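Local atomic coordinates of ATP-dependent DNA helicase (Mycobacterium smegmatis, PDB entry 5V9X), a protein that uses ATP to move 3'-to-5' along single-stranded DNA and unwind RNA:DNA duplexes, as the large helicase-related protein Lhr of a mycobacterium. Residues L669-E674 and P863-A868; L464-V469 and A784-L789; Q96-L101 and N158-L163; V229-E234 and I451-V456. All blocks are in the same frame, centred on the assembly; numbering follows the deposited sequence.

Contact 1: L669-E674 and P863-A868. With nucleotides of chain B.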
loop_
_atom_site.group_PDB
_atom_site.type_symbol
_atom_site.label_atom_id
_atom_site.label_comp_id
_atom_site.label_asym_id
_atom_site.label_seq_id
_atom_site.Cartn_x
_atom_site.Cartn_y
_atom_site.Cartn_z
ATOM N N LEU A 669 -23.626 7.377 -17.972
ATOM C CA LEU A 669 -24.646 6.471 -17.455
ATOM C C LEU A 669 -25.831 6.372 -18.404
ATOM O O LEU A 669 -26.413 5.294 -18.567
ATOM C CB LEU A 669 -25.092 6.931 -16.070
ATOM C CG LEU A 669 -23.957 6.954 -15.046
ATOM C CD1 LEU A 669 -24.427 7.526 -13.721
ATOM C CD2 LEU A 669 -23.389 5.556 -14.862
ATOM N N ARG A 670 -26.205 7.485 -19.039
ATOM C CA ARG A 670 -27.270 7.445 -20.037
ATOM C C ARG A 670 -26.919 6.491 -21.171
ATOM O O ARG A 670 -27.712 5.610 -21.524
ATOM C CB ARG A 670 -27.540 8.852 -20.576
ATOM C CG ARG A 670 -28.590 8.893 -21.674
ATOM C CD ARG A 670 -28.914 10.313 -22.113
ATOM N NE ARG A 670 -27.733 11.053 -22.548
ATOM C CZ ARG A 670 -27.115 10.867 -23.711
ATOM N NH1 ARG A 670 -27.554 9.951 -24.562
ATOM N NH2 ARG A 670 -26.050 11.595 -24.020
ATOM N N GLU A 671 -25.720 6.641 -21.744
ATOM C CA GLU A 671 -25.311 5.778 -22.849
ATOM C C GLU A 671 -25.215 4.321 -22.415
ATOM O O GLU A 671 -25.590 3.417 -23.170
ATOM C CB GLU A 671 -23.975 6.245 -23.421
ATOM C CG GLU A 671 -24.026 7.571 -24.155
ATOM C CD GLU A 671 -22.703 7.909 -24.809
ATOM O OE1 GLU A 671 -22.024 6.979 -25.295
ATOM O OE2 GLU A 671 -22.334 9.101 -24.829
ATOM N N GLN A 672 -24.697 4.070 -21.209
ATOM C CA GLN A 672 -24.663 2.703 -20.702
ATOM C C GLN A 672 -26.073 2.164 -20.506
ATOM O O GLN A 672 -26.341 0.988 -20.779
ATOM C CB GLN A 672 -23.883 2.641 -19.390
ATOM C CG GLN A 672 -23.720 1.231 -18.849
ATOM C CD GLN A 672 -22.925 0.345 -19.786
ATOM O OE1 GLN A 672 -21.983 0.799 -20.432
ATOM N NE2 GLN A 672 -23.307 -0.922 -19.873
ATOM N N ARG A 673 -26.986 3.016 -20.038
ATOM C CA ARG A 673 -28.382 2.618 -19.917
ATOM C C ARG A 673 -28.998 2.362 -21.289
ATOM O O ARG A 673 -29.761 1.406 -21.463
ATOM C CB ARG A 673 -29.159 3.697 -19.158
ATOM C CG ARG A 673 -30.273 3.177 -18.265
ATOM C CD ARG A 673 -30.816 4.268 -17.347
ATOM N NE ARG A 673 -31.220 5.466 -18.080
ATOM C CZ ARG A 673 -30.567 6.625 -18.044
ATOM N NH1 ARG A 673 -29.474 6.754 -17.302
ATOM N NH2 ARG A 673 -31.010 7.660 -18.746
ATOM N N GLU A 674 -28.668 3.195 -22.279
ATOM C CA GLU A 674 -29.193 2.986 -23.624
ATOM C C GLU A 674 -28.631 1.723 -24.262
ATOM O O GLU A 674 -29.273 1.137 -25.140
ATOM C CB GLU A 674 -28.885 4.194 -24.508
ATOM C CG GLU A 674 -29.587 5.474 -24.097
ATOM C CD GLU A 674 -29.134 6.668 -24.916
ATOM O OE1 GLU A 674 -28.295 6.485 -25.822
ATOM O OE2 GLU A 674 -29.614 7.791 -24.651
ATOM N N PRO A 863 -19.972 -2.843 -28.539
ATOM C CA PRO A 863 -19.714 -2.789 -27.094
ATOM C C PRO A 863 -20.248 -1.521 -26.442
ATOM O O PRO A 863 -20.060 -0.410 -26.946
ATOM C CB PRO A 863 -18.185 -2.861 -27.011
ATOM C CG PRO A 863 -17.792 -3.630 -28.215
ATOM C CD PRO A 863 -18.774 -3.257 -29.295
ATOM N N SER A 864 -20.926 -1.702 -25.309
ATOM C CA SER A 864 -21.438 -0.628 -24.468
ATOM C C SER A 864 -20.274 0.193 -23.920
ATOM O O SER A 864 -19.119 -0.252 -23.992
ATOM C CB SER A 864 -22.278 -1.206 -23.327
ATOM O OG SER A 864 -21.471 -1.918 -22.406
ATOM N N PRO A 865 -20.523 1.391 -23.380
ATOM C CA PRO A 865 -19.421 2.153 -22.770
ATOM C C PRO A 865 -18.647 1.375 -21.714
ATOM O O PRO A 865 -17.412 1.444 -21.686
ATOM C CB PRO A 865 -20.137 3.369 -22.168
ATOM C CG PRO A 865 -21.320 3.565 -23.038
ATOM C CD PRO A 865 -21.767 2.181 -23.443
ATOM N N PHE A 866 -19.341 0.630 -20.849
ATOM C CA PHE A 866 -18.647 -0.151 -19.828
ATOM C C PHE A 866 -17.842 -1.283 -20.452
ATOM O O PHE A 866 -16.711 -1.556 -20.032
ATOM C CB PHE A 866 -19.643 -0.707 -18.811
ATOM C CG PHE A 866 -20.144 0.310 -17.822
ATOM C CD1 PHE A 866 -19.978 1.668 -18.044
ATOM C CD2 PHE A 866 -20.773 -0.098 -16.658
ATOM C CE1 PHE A 866 -20.438 2.597 -17.130
ATOM C CE2 PHE A 866 -21.233 0.827 -15.739
ATOM C CZ PHE A 866 -21.065 2.175 -15.976
ATOM N N ALA A 867 -18.414 -1.960 -21.450
ATOM C CA ALA A 867 -17.682 -3.010 -22.147
ATOM C C ALA A 867 -16.485 -2.440 -22.891
ATOM O O ALA A 867 -15.407 -3.045 -22.904
ATOM C CB ALA A 867 -18.611 -3.748 -23.111
ATOM N N ALA A 868 -16.656 -1.272 -23.517
ATOM C CA ALA A 868 -15.545 -0.629 -24.211
ATOM C C ALA A 868 -14.403 -0.319 -23.253
ATOM O O ALA A 868 -13.228 -0.460 -23.611
ATOM C CB ALA A 868 -16.025 0.647 -24.901
ATOM P P DA B 2 -9.168 8.973 -30.545
ATOM O OP1 DA B 2 -9.516 10.411 -30.516
ATOM O OP2 DA B 2 -7.892 8.538 -31.155
ATOM O "O5'" DA B 2 -9.232 8.393 -29.052
ATOM C "C5'" DA B 2 -8.056 8.368 -28.241
ATOM C "C4'" DA B 2 -8.417 8.350 -26.764
ATOM O "O4'" DA B 2 -9.555 7.474 -26.556
ATOM C "C3'" DA B 2 -7.325 7.820 -25.837
ATOM O "O3'" DA B 2 -7.440 8.423 -24.551
ATOM C "C2'" DA B 2 -7.663 6.339 -25.774
ATOM C "C1'" DA B 2 -9.180 6.406 -25.710
ATOM N N9 DA B 2 -9.836 5.191 -26.172
ATOM C C8 DA B 2 -9.629 4.538 -27.355
ATOM N N7 DA B 2 -10.364 3.463 -27.502
ATOM C C5 DA B 2 -11.107 3.406 -26.333
ATOM C C6 DA B 2 -12.079 2.498 -25.869
ATOM N N6 DA B 2 -12.481 1.429 -26.565
ATOM N N1 DA B 2 -12.624 2.732 -24.657
ATOM C C2 DA B 2 -12.220 3.803 -23.962
ATOM N N3 DA B 2 -11.317 4.724 -24.294
ATOM C C4 DA B 2 -10.793 4.464 -25.503
#
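Q672 lies across the ring of F866, its CG 3.7 Å from the ring centroid and almost on the ring normal, a CH-pi contact over one face. With CG anti to the backbone N (chi1 -176°) and a bend at chi2, the carboxamide folds back over the CB side of the ring, stacked on it with the two planes 25° apart. There OE1 accepts a hydrogen bond from F866 N at 2.7 Å, in the first turn of helix 865-870, where backbone N-H groups have no carbonyl of a preceding turn to bond to. NE2 gives a weak bond of 3.3 Å to S864 OG. S864 is the N-cap residue of the helix, its OG accepting from A867 N at 3.2 Å and hydrogen-bonded to E688 as well. P865 suits the first helical position because it has no N-H to satisfy; its CG packs 3.8 Å from E671 CB. L669 CD2 touches F866 CZ obliquely. Beyond the contact, A868 O comes 3.4 Å from N1 of DA2 of chain B, which places the start of this helix next to a base of the bound strand. Glutamine serves here in two ways: its methylene covers an aromatic face while its amide meets the polar start of a helix, so that a neutral amide bonds 661-676 to 865-870, with the charge of E671 turned to R433.

Contact 2: L464-V469 and A784-L789; sequences LAQHTV and AARALL
R786 meets Q466 first: its backbone O accepts from Q466 NE2 at 2.9 Å, in a nearly straight bond (164° at the hydrogen) that lies close to the plane of the amide. Q466 reaches it by staying extended, CG anti to the backbone N (chi1 178°). Lying in the last turn of helix 774-786, this carbonyl is well placed for a donor from another helix. The R786 side chain runs past the amide, with CG 3.4 Å from Q466 NE2, and goes on to a salt bridge with D462. At A787 the contact becomes apolar. Its CB sits 3.9 Å from A465 CB, and two such small methyls let the backbones come close, with A787 CA only 5.0 Å from Q466 CA. L788 then leaves the helix with positive phi (65°) in a Schellman motif, which ends the helix and turns the leucine toward helix 461-471. Its CD1 rests against both V469 CB (4.0 Å) and Q466 CG (4.1 Å), so the aliphatic part of the glutamine serves the packing and its tip the polar bond. The buried amide is further satisfied by H204 at OE1 and by the carbonyl of G547 at NE2. Helix 461-471 packs against the end of 774-786 and against several other helices: H467 faces 200-213, T468 and A465 touch 497-508, and L464 packs on 479-488, while L789 continues by backbone bonds to R520, just before strand 523-526.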
loop_
_atom_site.group_PDB
_atom_site.type_symbol
_atom_site.label_atom_id
_atom_site.label_comp_id
_atom_site.label_asym_id
_atom_site.label_seq_id
_atom_site.Cartn_x
_atom_site.Cartn_y
_atom_site.Cartn_z
ATOM N N LEU A 464 8.721 -15.523 8.129
ATOM C CA LEU A 464 9.354 -16.221 9.244
ATOM C C LEU A 464 10.705 -16.799 8.836
ATOM O O LEU A 464 11.704 -16.633 9.547
ATOM C CB LEU A 464 8.430 -17.327 9.755
ATOM C CG LEU A 464 9.030 -18.346 10.727
ATOM C CD1 LEU A 464 9.401 -17.689 12.045
ATOM C CD2 LEU A 464 8.075 -19.510 10.954
ATOM N N ALA A 465 10.751 -17.480 7.687
ATOM C CA ALA A 465 11.991 -18.106 7.237
ATOM C C ALA A 465 13.107 -17.082 7.079
ATOM O O ALA A 465 14.261 -17.351 7.435
ATOM C CB ALA A 465 11.754 -18.849 5.922
ATOM N N GLN A 466 12.783 -15.898 6.556
ATOM C CA GLN A 466 13.801 -14.866 6.377
ATOM C C GLN A 466 14.358 -14.409 7.719
ATOM O O GLN A 466 15.580 -14.342 7.905
ATOM C CB GLN A 466 13.220 -13.685 5.598
ATOM C CG GLN A 466 14.200 -12.538 5.407
ATOM C CD GLN A 466 13.621 -11.396 4.594
ATOM O OE1 GLN A 466 13.801 -10.225 4.931
ATOM N NE2 GLN A 466 12.928 -11.733 3.510
ATOM N N HIS A 467 13.476 -14.090 8.673
ATOM C CA HIS A 467 13.936 -13.706 10.004
ATOM C C HIS A 467 14.712 -14.837 10.664
ATOM O O HIS A 467 15.680 -14.590 11.392
ATOM C CB HIS A 467 12.749 -13.290 10.875
ATOM C CG HIS A 467 12.362 -11.851 10.728
ATOM N ND1 HIS A 467 12.785 -10.874 11.603
ATOM C CD2 HIS A 467 11.591 -11.224 9.809
ATOM C CE1 HIS A 467 12.294 -9.705 11.228
ATOM N NE2 HIS A 467 11.566 -9.891 10.141
ATOM N N THR A 468 14.309 -16.085 10.411
ATOM C CA THR A 468 14.981 -17.221 11.033
ATOM C C THR A 468 16.441 -17.302 10.605
ATOM O O THR A 468 17.317 -17.626 11.416
ATOM C CB THR A 468 14.248 -18.518 10.693
ATOM O OG1 THR A 468 12.892 -18.438 11.150
ATOM C CG2 THR A 468 14.924 -19.699 11.363
ATOM N N VAL A 469 16.728 -17.006 9.336
ATOM C CA VAL A 469 18.117 -16.922 8.901
ATOM C C VAL A 469 18.809 -15.741 9.567
ATOM O O VAL A 469 19.980 -15.827 9.956
ATOM C CB VAL A 469 18.198 -16.832 7.365
ATOM C CG1 VAL A 469 19.648 -16.701 6.911
ATOM C CG2 VAL A 469 17.546 -18.047 6.725
ATOM N N ALA A 784 9.432 -17.877 -2.572
ATOM C CA ALA A 784 10.691 -18.613 -2.512
ATOM C C ALA A 784 11.875 -17.674 -2.324
ATOM O O ALA A 784 12.781 -17.956 -1.531
ATOM C CB ALA A 784 10.870 -19.456 -3.776
ATOM N N ALA A 785 11.880 -16.546 -3.039
ATOM C CA ALA A 785 12.975 -15.592 -2.908
ATOM C C ALA A 785 12.967 -14.922 -1.540
ATOM O O ALA A 785 14.024 -14.754 -0.920
ATOM C CB ALA A 785 12.895 -14.546 -4.018
ATOM N N ARG A 786 11.784 -14.535 -1.052
ATOM C CA ARG A 786 11.698 -13.885 0.253
ATOM C C ARG A 786 12.158 -14.816 1.370
ATOM O O ARG A 786 12.763 -14.363 2.349
ATOM C CB ARG A 786 10.265 -13.403 0.502
ATOM C CG ARG A 786 10.088 -12.567 1.762
ATOM C CD ARG A 786 8.712 -11.913 1.831
ATOM N NE ARG A 786 7.781 -12.450 0.843
ATOM C CZ ARG A 786 7.141 -11.713 -0.061
ATOM N NH1 ARG A 786 7.320 -10.402 -0.097
ATOM N NH2 ARG A 786 6.311 -12.284 -0.925
ATOM N N ALA A 787 11.896 -16.119 1.234
ATOM C CA ALA A 787 12.370 -17.107 2.196
ATOM C C ALA A 787 13.860 -17.405 2.058
ATOM O O ALA A 787 14.374 -18.222 2.830
ATOM C CB ALA A 787 11.572 -18.406 2.055
ATOM N N LEU A 788 14.548 -16.777 1.100
ATOM C CA LEU A 788 15.988 -16.928 0.894
ATOM C C LEU A 788 16.373 -18.348 0.481
ATOM O O LEU A 788 17.433 -18.845 0.863
ATOM C CB LEU A 788 16.779 -16.508 2.141
ATOM C CG LEU A 788 16.482 -15.119 2.707
ATOM C CD1 LEU A 788 17.186 -14.921 4.044
ATOM C CD2 LEU A 788 16.894 -14.049 1.715
ATOM N N LEU A 789 15.526 -19.006 -0.311
ATOM C CA LEU A 789 15.762 -20.385 -0.716
ATOM C C LEU A 789 16.249 -20.530 -2.151
ATOM O O LEU A 789 16.821 -21.574 -2.487
ATOM C CB LEU A 789 14.483 -21.211 -0.546
ATOM C CG LEU A 789 13.941 -21.305 0.878
ATOM C CD1 LEU A 789 12.649 -22.087 0.885
ATOM C CD2 LEU A 789 14.961 -21.954 1.798
#

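Contact 3: Q96-L101 and N158-L163; sequences QGTQVL and NPPDVL
A chi1 of -58° sets T98 OG1 beside its own backbone N and sends CG2 the other way, so that the two branches serve different partners. OG1 donates to P160 O at 3.0 Å, in the carbonyl plane, and also rests 3.4 Å from P159 CB; CG2 packs 3.6 Å from L163 CB. A proline cannot donate from its nitrogen, but its carbonyl remains a good acceptor, and a threonine can give it a hydroxyl while offering a methyl to the core. L101 and L163 share nearly the same torsions, with CG anti to the backbone N (chi1 -179° and -176°), and lie side by side, pointing the same way, with CD1 of L101 3.8 Å from CD2 of L163. On the other face of the sheet V100 and V162 pair, and both touch F80 of helix 75-88, whereas the leucines face helix 167-174. The backbones then join as parallel strands. D161 O receives both Q99 N and V100 N, each at 2.9 Å, the latter far straighter, and V100 O accepts from L163 N at 2.9 Å. These beta-branched and leucine side chains suit the central parallel sheet of a RecA-like helicase domain, where strand 100-103 lies between 162-165 and 187-191. Chemically, polarity is concentrated at the strand entrance, where one carbonyl takes two amides and another a hydroxyl, while farther along the strands backbone bonding is sandwiched between two hydrophobic layers.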
loop_
_atom_site.group_PDB
_atom_site.type_symbol
_atom_site.label_atom_id
_atom_site.label_comp_id
_atom_site.label_asym_id
_atom_site.label_seq_id
_atom_site.Cartn_x
_atom_site.Cartn_y
_atom_site.Cartn_z
ATOM N N GLN A 96 22.303 6.025 28.407
ATOM C CA GLN A 96 23.393 5.969 27.442
ATOM C C GLN A 96 23.147 4.893 26.389
ATOM O O GLN A 96 23.014 3.711 26.705
ATOM C CB GLN A 96 24.724 5.729 28.152
ATOM C CG GLN A 96 25.464 7.012 28.484
ATOM C CD GLN A 96 25.887 7.769 27.239
ATOM O OE1 GLN A 96 26.159 7.169 26.198
ATOM N NE2 GLN A 96 25.937 9.093 27.338
ATOM N N GLY A 97 23.104 5.321 25.136
ATOM C CA GLY A 97 22.649 4.505 24.032
ATOM C C GLY A 97 21.362 5.050 23.436
ATOM O O GLY A 97 20.740 5.978 23.951
ATOM N N THR A 98 20.970 4.447 22.319
ATOM C CA THR A 98 19.758 4.879 21.634
ATOM C C THR A 98 18.539 4.630 22.515
ATOM O O THR A 98 18.279 3.494 22.923
ATOM C CB THR A 98 19.618 4.153 20.298
ATOM O OG1 THR A 98 20.776 4.410 19.490
ATOM C CG2 THR A 98 18.381 4.639 19.563
ATOM N N GLN A 99 17.796 5.698 22.809
ATOM C CA GLN A 99 16.689 5.667 23.759
ATOM C C GLN A 99 15.321 5.610 23.095
ATOM O O GLN A 99 14.425 4.922 23.594
ATOM C CB GLN A 99 16.750 6.893 24.675
ATOM C CG GLN A 99 17.944 6.910 25.618
ATOM C CD GLN A 99 17.746 6.015 26.825
ATOM O OE1 GLN A 99 16.776 6.161 27.570
ATOM N NE2 GLN A 99 18.667 5.077 27.024
ATOM N N VAL A 100 15.133 6.326 21.990
ATOM C CA VAL A 100 13.867 6.366 21.270
ATOM C C VAL A 100 14.097 5.839 19.862
ATOM O O VAL A 100 15.090 6.186 19.217
ATOM C CB VAL A 100 13.278 7.794 21.235
ATOM C CG1 VAL A 100 12.004 7.834 20.402
ATOM C CG2 VAL A 100 13.012 8.294 22.648
ATOM N N LEU A 101 13.181 4.994 19.390
ATOM C CA LEU A 101 13.248 4.428 18.046
ATOM C C LEU A 101 11.971 4.794 17.301
ATOM O O LEU A 101 10.887 4.304 17.635
ATOM C CB LEU A 101 13.440 2.913 18.092
ATOM C CG LEU A 101 13.535 2.219 16.728
ATOM C CD1 LEU A 101 14.778 2.666 15.975
ATOM C CD2 LEU A 101 13.513 0.708 16.882
ATOM N N ASN A 158 28.816 6.279 17.841
ATOM C CA ASN A 158 28.178 7.288 18.688
ATOM C C ASN A 158 26.695 7.322 18.355
ATOM O O ASN A 158 26.216 8.229 17.663
ATOM C CB ASN A 158 28.826 8.659 18.486
ATOM C CG ASN A 158 29.291 9.281 19.786
ATOM O OD1 ASN A 158 30.253 8.816 20.402
ATOM N ND2 ASN A 158 28.620 10.351 20.204
ATOM N N PRO A 159 25.931 6.344 18.839
ATOM C CA PRO A 159 24.534 6.243 18.431
ATOM C C PRO A 159 23.733 7.427 18.929
ATOM O O PRO A 159 24.022 7.990 20.003
ATOM C CB PRO A 159 24.071 4.933 19.082
ATOM C CG PRO A 159 24.991 4.744 20.240
ATOM C CD PRO A 159 26.312 5.285 19.789
ATOM N N PRO A 160 22.716 7.843 18.183
ATOM C CA PRO A 160 21.887 8.969 18.616
ATOM C C PRO A 160 20.856 8.550 19.654
ATOM O O PRO A 160 20.467 7.385 19.757
ATOM C CB PRO A 160 21.207 9.419 17.319
ATOM C CG PRO A 160 21.095 8.160 16.520
ATOM C CD PRO A 160 22.320 7.339 16.856
ATOM N N ASP A 161 20.413 9.540 20.434
ATOM C CA ASP A 161 19.376 9.281 21.427
ATOM C C ASP A 161 18.048 8.951 20.761
ATOM O O ASP A 161 17.300 8.093 21.243
ATOM C CB ASP A 161 19.226 10.484 22.358
ATOM C CG ASP A 161 20.479 10.754 23.171
ATOM O OD1 ASP A 161 21.285 9.818 23.364
ATOM O OD2 ASP A 161 20.653 11.905 23.625
ATOM N N VAL A 162 17.740 9.616 19.652
ATOM C CA VAL A 162 16.540 9.351 18.866
ATOM C C VAL A 162 16.991 8.803 17.520
ATOM O O VAL A 162 17.569 9.533 16.705
ATOM C CB VAL A 162 15.681 10.609 18.686
ATOM C CG1 VAL A 162 14.468 10.301 17.818
ATOM C CG2 VAL A 162 15.260 11.168 20.037
ATOM N N LEU A 163 16.731 7.523 17.278
ATOM C CA LEU A 163 17.047 6.893 16.003
ATOM C C LEU A 163 15.797 6.863 15.134
ATOM O O LEU A 163 14.765 6.317 15.538
ATOM C CB LEU A 163 17.593 5.478 16.195
ATOM C CG LEU A 163 18.036 4.816 14.890
ATOM C CD1 LEU A 163 19.210 5.574 14.281
ATOM C CD2 LEU A 163 18.387 3.351 15.104
#

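Contact 4: V229-E234 and I451-V456; sequences VRPPEE and IETLRV
R230 NE gives T453 OG1 a practically linear hydrogen bond, 2.9 Å long with 178° at the hydrogen, lying in the guanidinium plane. The arginine chain is extended, with CG anti to the backbone N (chi1 165°), which carries its head across T453 of the 451-456 loop; I451 O sits over one guanidinium face, and NH2 goes on to a salt bridge with E628. The backbone of the same residue also takes part: R230 O accepts from L454 N at 2.8 Å, in the carbonyl plane and on a lone pair. Farther along, E234 OE2 uses its anti lone pair for V456 N at 3.2 Å, while OE1 is held by R237. Around these bonds apolar groups close the contact. I451 CD1 meets R230 CB at 3.9 Å, and P231, behind a cis peptide bond, sets its CD 3.9 Å from T453 CG2. V456 CG2 lies against the E234 carboxylate. P231 occupies the N-cap position before helix 232-240, which follows strand 221-226 of the first RecA-like domain. Such an extended segment docked on a strand-to-helix loop is consistent with an interdomain seam, where the loop between helices 433-448 and 461-471 meets the first motor domain.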
loop_
_atom_site.group_PDB
_atom_site.type_symbol
_atom_site.label_atom_id
_atom_site.label_comp_id
_atom_site.label_asym_id
_atom_site.label_seq_id
_atom_site.Cartn_x
_atom_site.Cartn_y
_atom_site.Cartn_z
ATOM N N VAL A 229 -7.407 4.420 10.495
ATOM C CA VAL A 229 -7.336 3.164 11.235
ATOM C C VAL A 229 -8.711 2.515 11.219
ATOM O O VAL A 229 -9.683 3.095 11.719
ATOM C CB VAL A 229 -6.859 3.374 12.681
ATOM C CG1 VAL A 229 -6.816 2.043 13.416
ATOM C CG2 VAL A 229 -5.500 4.042 12.701
ATOM N N ARG A 230 -8.787 1.311 10.663
ATOM C CA ARG A 230 -10.008 0.518 10.677
ATOM C C ARG A 230 -9.682 -0.943 10.385
ATOM O O ARG A 230 -9.150 -1.259 9.312
ATOM C CB ARG A 230 -11.019 1.055 9.664
ATOM C CG ARG A 230 -12.154 0.094 9.367
ATOM C CD ARG A 230 -13.249 0.763 8.561
ATOM N NE ARG A 230 -14.140 -0.215 7.945
ATOM C CZ ARG A 230 -15.343 0.074 7.458
ATOM N NH1 ARG A 230 -15.808 1.314 7.524
ATOM N NH2 ARG A 230 -16.085 -0.881 6.914
ATOM N N PRO A 231 -9.968 -1.866 11.316
ATOM C CA PRO A 231 -10.566 -1.586 12.625
ATOM C C PRO A 231 -9.521 -1.172 13.657
ATOM O O PRO A 231 -8.376 -1.618 13.568
ATOM C CB PRO A 231 -11.214 -2.925 13.014
ATOM C CG PRO A 231 -10.800 -3.927 11.935
ATOM C CD PRO A 231 -9.700 -3.300 11.145
ATOM N N PRO A 232 -9.908 -0.322 14.613
ATOM C CA PRO A 232 -8.946 0.080 15.654
ATOM C C PRO A 232 -8.378 -1.090 16.436
ATOM O O PRO A 232 -7.171 -1.120 16.706
ATOM C CB PRO A 232 -9.775 1.014 16.546
ATOM C CG PRO A 232 -10.839 1.544 15.645
ATOM C CD PRO A 232 -11.177 0.418 14.713
ATOM N N GLU A 233 -9.214 -2.065 16.797
ATOM C CA GLU A 233 -8.744 -3.171 17.625
ATOM C C GLU A 233 -7.723 -4.038 16.897
ATOM O O GLU A 233 -6.820 -4.595 17.532
ATOM C CB GLU A 233 -9.928 -4.020 18.096
ATOM C CG GLU A 233 -10.924 -4.410 17.004
ATOM C CD GLU A 233 -12.036 -3.386 16.814
ATOM O OE1 GLU A 233 -11.826 -2.197 17.142
ATOM O OE2 GLU A 233 -13.126 -3.773 16.338
ATOM N N GLU A 234 -7.834 -4.157 15.572
ATOM C CA GLU A 234 -6.914 -5.017 14.836
ATOM C C GLU A 234 -5.567 -4.342 14.608
ATOM O O GLU A 234 -4.519 -4.988 14.724
ATOM C CB GLU A 234 -7.527 -5.435 13.499
ATOM C CG GLU A 234 -6.595 -6.259 12.610
ATOM C CD GLU A 234 -6.440 -7.709 13.064
ATOM O OE1 GLU A 234 -6.683 -8.016 14.253
ATOM O OE2 GLU A 234 -6.075 -8.552 12.216
ATOM N N ILE A 451 -13.182 4.106 5.016
ATOM C CA ILE A 451 -11.948 3.482 4.548
ATOM C C ILE A 451 -12.074 1.966 4.629
ATOM O O ILE A 451 -13.084 1.435 5.103
ATOM C CB ILE A 451 -10.728 3.980 5.344
ATOM C CG1 ILE A 451 -10.890 3.671 6.833
ATOM C CG2 ILE A 451 -10.517 5.472 5.121
ATOM C CD1 ILE A 451 -9.690 4.070 7.662
ATOM N N GLU A 452 -11.044 1.265 4.169
ATOM C CA GLU A 452 -11.076 -0.184 4.080
ATOM C C GLU A 452 -10.760 -0.819 5.428
ATOM O O GLU A 452 -10.026 -0.258 6.248
ATOM C CB GLU A 452 -10.077 -0.677 3.032
ATOM C CG GLU A 452 -9.976 0.204 1.791
ATOM C CD GLU A 452 -9.053 1.399 1.984
ATOM O OE1 GLU A 452 -7.975 1.231 2.594
ATOM O OE2 GLU A 452 -9.412 2.508 1.532
ATOM N N THR A 453 -11.329 -2.001 5.653
ATOM C CA THR A 453 -11.010 -2.783 6.839
ATOM C C THR A 453 -9.731 -3.576 6.599
ATOM O O THR A 453 -9.622 -4.317 5.618
ATOM C CB THR A 453 -12.163 -3.724 7.195
ATOM O OG1 THR A 453 -13.214 -2.980 7.824
ATOM C CG2 THR A 453 -11.693 -4.820 8.141
ATOM N N LEU A 454 -8.762 -3.411 7.491
ATOM C CA LEU A 454 -7.475 -4.074 7.362
ATOM C C LEU A 454 -7.463 -5.364 8.171
ATOM O O LEU A 454 -8.124 -5.479 9.207
ATOM C CB LEU A 454 -6.341 -3.154 7.817
ATOM C CG LEU A 454 -6.265 -1.799 7.104
ATOM C CD1 LEU A 454 -5.129 -0.952 7.662
ATOM C CD2 LEU A 454 -6.117 -1.978 5.596
ATOM N N ARG A 455 -6.705 -6.341 7.680
ATOM C CA ARG A 455 -6.581 -7.634 8.338
ATOM C C ARG A 455 -5.139 -8.102 8.230
ATOM O O ARG A 455 -4.579 -8.151 7.131
ATOM C CB ARG A 455 -7.537 -8.664 7.719
ATOM C CG ARG A 455 -7.586 -9.997 8.452
ATOM C CD ARG A 455 -8.933 -10.690 8.282
ATOM N NE ARG A 455 -9.355 -10.769 6.884
ATOM C CZ ARG A 455 -10.378 -10.090 6.371
ATOM N NH1 ARG A 455 -11.095 -9.281 7.140
ATOM N NH2 ARG A 455 -10.688 -10.223 5.088
ATOM N N VAL A 456 -4.544 -8.431 9.373
ATOM C CA VAL A 456 -3.160 -8.889 9.446
ATOM C C VAL A 456 -3.044 -10.257 8.785
ATOM O O VAL A 456 -3.730 -11.201 9.204
ATOM C CB VAL A 456 -2.672 -8.946 10.903
ATOM C CG1 VAL A 456 -1.255 -9.490 10.969
ATOM C CG2 VAL A 456 -2.754 -7.569 11.547
#

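In the fold
Contact 3 is buried within the first motor domain and joins two neighbouring strands of one sheet, so repeated backbone bonds and paired aliphatic side chains dominate. Contact 2 is also buried, with every touching residue so, but brings together helices far apart in sequence, relying on alanines, a leucine and one hydrogen bond from a glutamine amide. Contact 4 lies nearer the surface, and there charged and hydroxyl side chains add to one backbone bond. Contact 1, partly buried and beside the DNA, meets a helix start with an amide that bonds F866 N, while S864 makes the cap. Helix 461-471 of contact 2 follows the linker of contact 4; the centres of contacts 1 and 3 stand 60 Å apart.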